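Local coordinates for fuculose-1-phosphate aldolase (Thermus thermophilus, PDB 2FK5), which belongs to the class II aldolase family and has the AraD-like fold, assembling from several copies of the same chain, at residues R2-G13 against F29-T40. Numbering follows the deposited sequence.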
# COMPACT_ATOMS: atom_id res chain seq x y z
N ARG A 2 -25.25 -4.27 -1.87
CA ARG A 2 -24.60 -3.22 -1.04
C ARG A 2 -23.09 -3.42 -0.88
O ARG A 2 -22.32 -2.51 -1.16
CB ARG A 2 -25.25 -3.15 0.36
CG ARG A 2 -26.23 -2.00 0.52
CD ARG A 2 -25.56 -0.66 0.21
NE ARG A 2 -24.56 -0.28 1.21
CZ ARG A 2 -23.56 0.56 0.98
NH1 ARG A 2 -23.42 1.12 -0.22
NH2 ARG A 2 -22.70 0.86 1.94
N ALA A 3 -22.67 -4.61 -0.44
CA ALA A 3 -21.24 -4.87 -0.24
C ALA A 3 -20.41 -4.43 -1.45
O ALA A 3 -19.39 -3.76 -1.32
CB ALA A 3 -21.01 -6.35 0.05
N ARG A 4 -20.86 -4.81 -2.64
CA ARG A 4 -20.16 -4.47 -3.86
C ARG A 4 -20.09 -2.95 -4.07
O ARG A 4 -19.05 -2.41 -4.46
CB ARG A 4 -20.85 -5.12 -5.06
CG ARG A 4 -20.14 -4.87 -6.38
CD ARG A 4 -20.75 -5.67 -7.51
NH2 ARG A 4 -18.16 -5.57 -10.10
N LEU A 5 -21.19 -2.25 -3.80
CA LEU A 5 -21.22 -0.80 -3.95
C LEU A 5 -20.31 -0.19 -2.90
O LEU A 5 -19.59 0.76 -3.18
CB LEU A 5 -22.65 -0.26 -3.81
CG LEU A 5 -22.78 1.26 -3.99
CD1 LEU A 5 -22.20 1.67 -5.36
CD2 LEU A 5 -24.25 1.68 -3.88
N TYR A 6 -20.35 -0.73 -1.68
CA TYR A 6 -19.48 -0.23 -0.63
C TYR A 6 -18.03 -0.37 -1.08
O TYR A 6 -17.20 0.51 -0.87
CB TYR A 6 -19.64 -1.02 0.68
CG TYR A 6 -18.46 -0.82 1.61
CD1 TYR A 6 -18.13 0.45 2.08
CD2 TYR A 6 -17.64 -1.89 1.98
CE1 TYR A 6 -17.00 0.66 2.88
CE2 TYR A 6 -16.51 -1.70 2.77
CZ TYR A 6 -16.20 -0.42 3.22
OH TYR A 6 -15.08 -0.20 3.99
N ALA A 7 -17.75 -1.52 -1.69
CA ALA A 7 -16.42 -1.83 -2.18
C ALA A 7 -15.96 -0.76 -3.15
O ALA A 7 -14.83 -0.29 -3.08
CB ALA A 7 -16.41 -3.19 -2.86
N ALA A 8 -16.85 -0.38 -4.07
CA ALA A 8 -16.53 0.63 -5.06
C ALA A 8 -16.19 1.96 -4.40
O ALA A 8 -15.25 2.64 -4.82
CB ALA A 8 -17.69 0.80 -6.04
N PHE A 9 -16.95 2.34 -3.37
CA PHE A 9 -16.68 3.60 -2.65
C PHE A 9 -15.33 3.47 -1.95
O PHE A 9 -14.51 4.39 -1.96
CB PHE A 9 -17.72 3.87 -1.56
CG PHE A 9 -18.95 4.59 -2.04
CD1 PHE A 9 -19.92 3.92 -2.79
CD2 PHE A 9 -19.14 5.93 -1.73
CE1 PHE A 9 -21.06 4.58 -3.23
CE2 PHE A 9 -20.28 6.60 -2.17
CZ PHE A 9 -21.25 5.93 -2.92
N ARG A 10 -15.12 2.33 -1.31
CA ARG A 10 -13.89 2.08 -0.58
C ARG A 10 -12.68 2.16 -1.50
O ARG A 10 -11.69 2.80 -1.18
CB ARG A 10 -13.94 0.71 0.10
CG ARG A 10 -12.72 0.41 0.92
CD ARG A 10 -12.86 -0.93 1.63
NE ARG A 10 -11.67 -1.26 2.40
CZ ARG A 10 -11.45 -2.43 2.99
NH1 ARG A 10 -10.33 -2.62 3.67
N GLN A 11 -12.79 1.49 -2.64
CA GLN A 11 -11.72 1.46 -3.61
C GLN A 11 -11.44 2.83 -4.22
O GLN A 11 -10.28 3.21 -4.41
CB GLN A 11 -12.08 0.45 -4.70
CG GLN A 11 -11.19 0.47 -5.92
CD GLN A 11 -11.59 -0.59 -6.92
OE1 GLN A 11 -11.36 -0.45 -8.12
NE2 GLN A 11 -12.19 -1.67 -6.43
N VAL A 12 -12.50 3.57 -4.54
CA VAL A 12 -12.33 4.89 -5.12
C VAL A 12 -11.61 5.79 -4.12
O VAL A 12 -10.70 6.53 -4.49
CB VAL A 12 -13.69 5.50 -5.54
CG1 VAL A 12 -13.57 7.01 -5.72
CG2 VAL A 12 -14.15 4.87 -6.84
N GLY A 13 -12.00 5.70 -2.86
CA GLY A 13 -11.34 6.50 -1.83
C GLY A 13 -9.87 6.11 -1.68
O GLY A 13 -8.98 6.96 -1.65
N PHE A 29 -17.73 11.73 -2.62
CA PHE A 29 -18.30 11.12 -3.81
C PHE A 29 -19.63 10.49 -3.50
O PHE A 29 -19.93 10.18 -2.35
CB PHE A 29 -17.35 10.10 -4.45
CG PHE A 29 -16.40 9.45 -3.50
CD1 PHE A 29 -16.63 8.17 -3.02
CD2 PHE A 29 -15.24 10.12 -3.11
CE1 PHE A 29 -15.70 7.55 -2.17
CE2 PHE A 29 -14.31 9.52 -2.26
CZ PHE A 29 -14.55 8.23 -1.80
N SER A 30 -20.42 10.32 -4.55
CA SER A 30 -21.76 9.78 -4.41
C SER A 30 -22.21 9.06 -5.66
O SER A 30 -21.58 9.15 -6.72
CB SER A 30 -22.73 10.92 -4.16
OG SER A 30 -22.75 11.78 -5.30
N VAL A 31 -23.34 8.35 -5.52
CA VAL A 31 -23.95 7.66 -6.64
C VAL A 31 -25.46 7.91 -6.53
O VAL A 31 -25.99 8.08 -5.43
CB VAL A 31 -23.70 6.13 -6.62
CG1 VAL A 31 -22.21 5.85 -6.72
CG2 VAL A 31 -24.29 5.51 -5.36
N ARG A 32 -26.13 7.95 -7.67
CA ARG A 32 -27.57 8.17 -7.72
C ARG A 32 -28.23 6.87 -7.29
O ARG A 32 -27.77 5.78 -7.65
CB ARG A 32 -27.98 8.49 -9.16
CG ARG A 32 -29.45 8.87 -9.36
CD ARG A 32 -29.69 10.33 -9.02
NE ARG A 32 -30.97 10.79 -9.56
CZ ARG A 32 -32.15 10.57 -8.99
NH1 ARG A 32 -32.21 9.91 -7.84
NH2 ARG A 32 -33.26 10.97 -9.58
N THR A 33 -29.30 6.97 -6.50
CA THR A 33 -30.05 5.81 -6.04
C THR A 33 -31.53 6.08 -6.31
O THR A 33 -31.91 7.19 -6.67
CB THR A 33 -29.88 5.57 -4.54
OG1 THR A 33 -30.31 6.74 -3.83
CG2 THR A 33 -28.42 5.26 -4.20
N LYS A 34 -32.36 5.06 -6.13
CA LYS A 34 -33.80 5.24 -6.34
C LYS A 34 -34.35 6.33 -5.42
O LYS A 34 -35.21 7.11 -5.82
CB LYS A 34 -34.53 3.92 -6.10
CG LYS A 34 -34.26 2.86 -7.17
CD LYS A 34 -34.98 1.55 -6.88
N GLY A 35 -33.83 6.39 -4.20
CA GLY A 35 -34.29 7.39 -3.25
C GLY A 35 -33.72 8.79 -3.40
O GLY A 35 -34.33 9.77 -2.94
N GLY A 36 -32.56 8.90 -4.03
CA GLY A 36 -31.92 10.19 -4.21
C GLY A 36 -30.47 9.89 -4.53
O GLY A 36 -30.15 9.60 -5.68
N PHE A 37 -29.60 9.96 -3.52
CA PHE A 37 -28.18 9.64 -3.72
C PHE A 37 -27.48 9.23 -2.42
O PHE A 37 -27.86 9.64 -1.32
CB PHE A 37 -27.44 10.80 -4.42
CG PHE A 37 -27.33 12.05 -3.60
CD1 PHE A 37 -26.24 12.27 -2.77
CD2 PHE A 37 -28.31 13.04 -3.69
CE1 PHE A 37 -26.12 13.44 -2.03
CE2 PHE A 37 -28.20 14.22 -2.96
CZ PHE A 37 -27.10 14.42 -2.13
N LEU A 38 -26.45 8.40 -2.56
CA LEU A 38 -25.66 7.89 -1.46
C LEU A 38 -24.34 8.66 -1.50
O LEU A 38 -23.67 8.66 -2.52
CB LEU A 38 -25.40 6.39 -1.67
CG LEU A 38 -24.70 5.61 -0.56
CD1 LEU A 38 -25.54 5.65 0.70
CD2 LEU A 38 -24.47 4.15 -1.00
N ILE A 39 -23.97 9.29 -0.40
CA ILE A 39 -22.75 10.09 -0.38
C ILE A 39 -21.96 9.88 0.91
O ILE A 39 -22.51 9.45 1.93
CB ILE A 39 -23.12 11.59 -0.53
CG1 ILE A 39 -21.87 12.45 -0.70
CG2 ILE A 39 -23.91 12.06 0.69
CD1 ILE A 39 -22.20 13.89 -1.12
N THR A 40 -20.67 10.18 0.84
CA THR A 40 -19.78 10.07 1.98
C THR A 40 -20.14 11.12 3.03
O THR A 40 -20.55 12.24 2.70
CB THR A 40 -18.30 10.30 1.57
OG1 THR A 40 -18.20 11.52 0.82
CG2 THR A 40 -17.80 9.14 0.71
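F9 pushes its ring from helix 3-13 between F29, V31 and L38, filling the seam where the N-terminal helix of this AraD-like fold lies over a β-hairpin, strands 29-32 and 36-40, near one edge of the mixed sheet, next to the outermost strand 54-58. The helix runs 150° from the direction of strand 29-32, close to antiparallel, with the axes 10.0 Å apart at their closest. A chi1 of -86° sets CG of F9 opposite the carbonyl carbon and carries the ring, from a CB that does not itself face the hairpin, across to V31. There F9 CE1 lies 3.9 Å from V31 CG1, while CZ and CE2 bring the ring edge to the backbone carbonyls of L38 and F29. The two phenylalanine side chains run past one another from opposite backbones and their rings meet obliquely, planes at 37°, with F9 CD2 3.6 Å from F29 CD1. F29 is itself sandwiched: V12 CG1 stands over the centre of one face in a CH-pi contact, and CG2 of T40 of strand 36-40 covers the opposite face nearer the rim. L166 and Y170 of helix 162-191 touch F9 and V12, respectively, and L54 of the neighbouring strand 54-58 also meets F9. One turn before F9, L5 extends its CD2 tip to tip to L38 CD2 (3.8 Å) and, a little farther, to V31 CG2. At the more exposed end, the R2 chain folds back at chi2 and chi3, and R2 NH1 lies 3.3 Å from L38 CD2; this covered nitrogen has no polar partner in the model. Where the helix passes the tip of F29, G13 allows close approach, its CA resting 3.6 Å from F29 CZ.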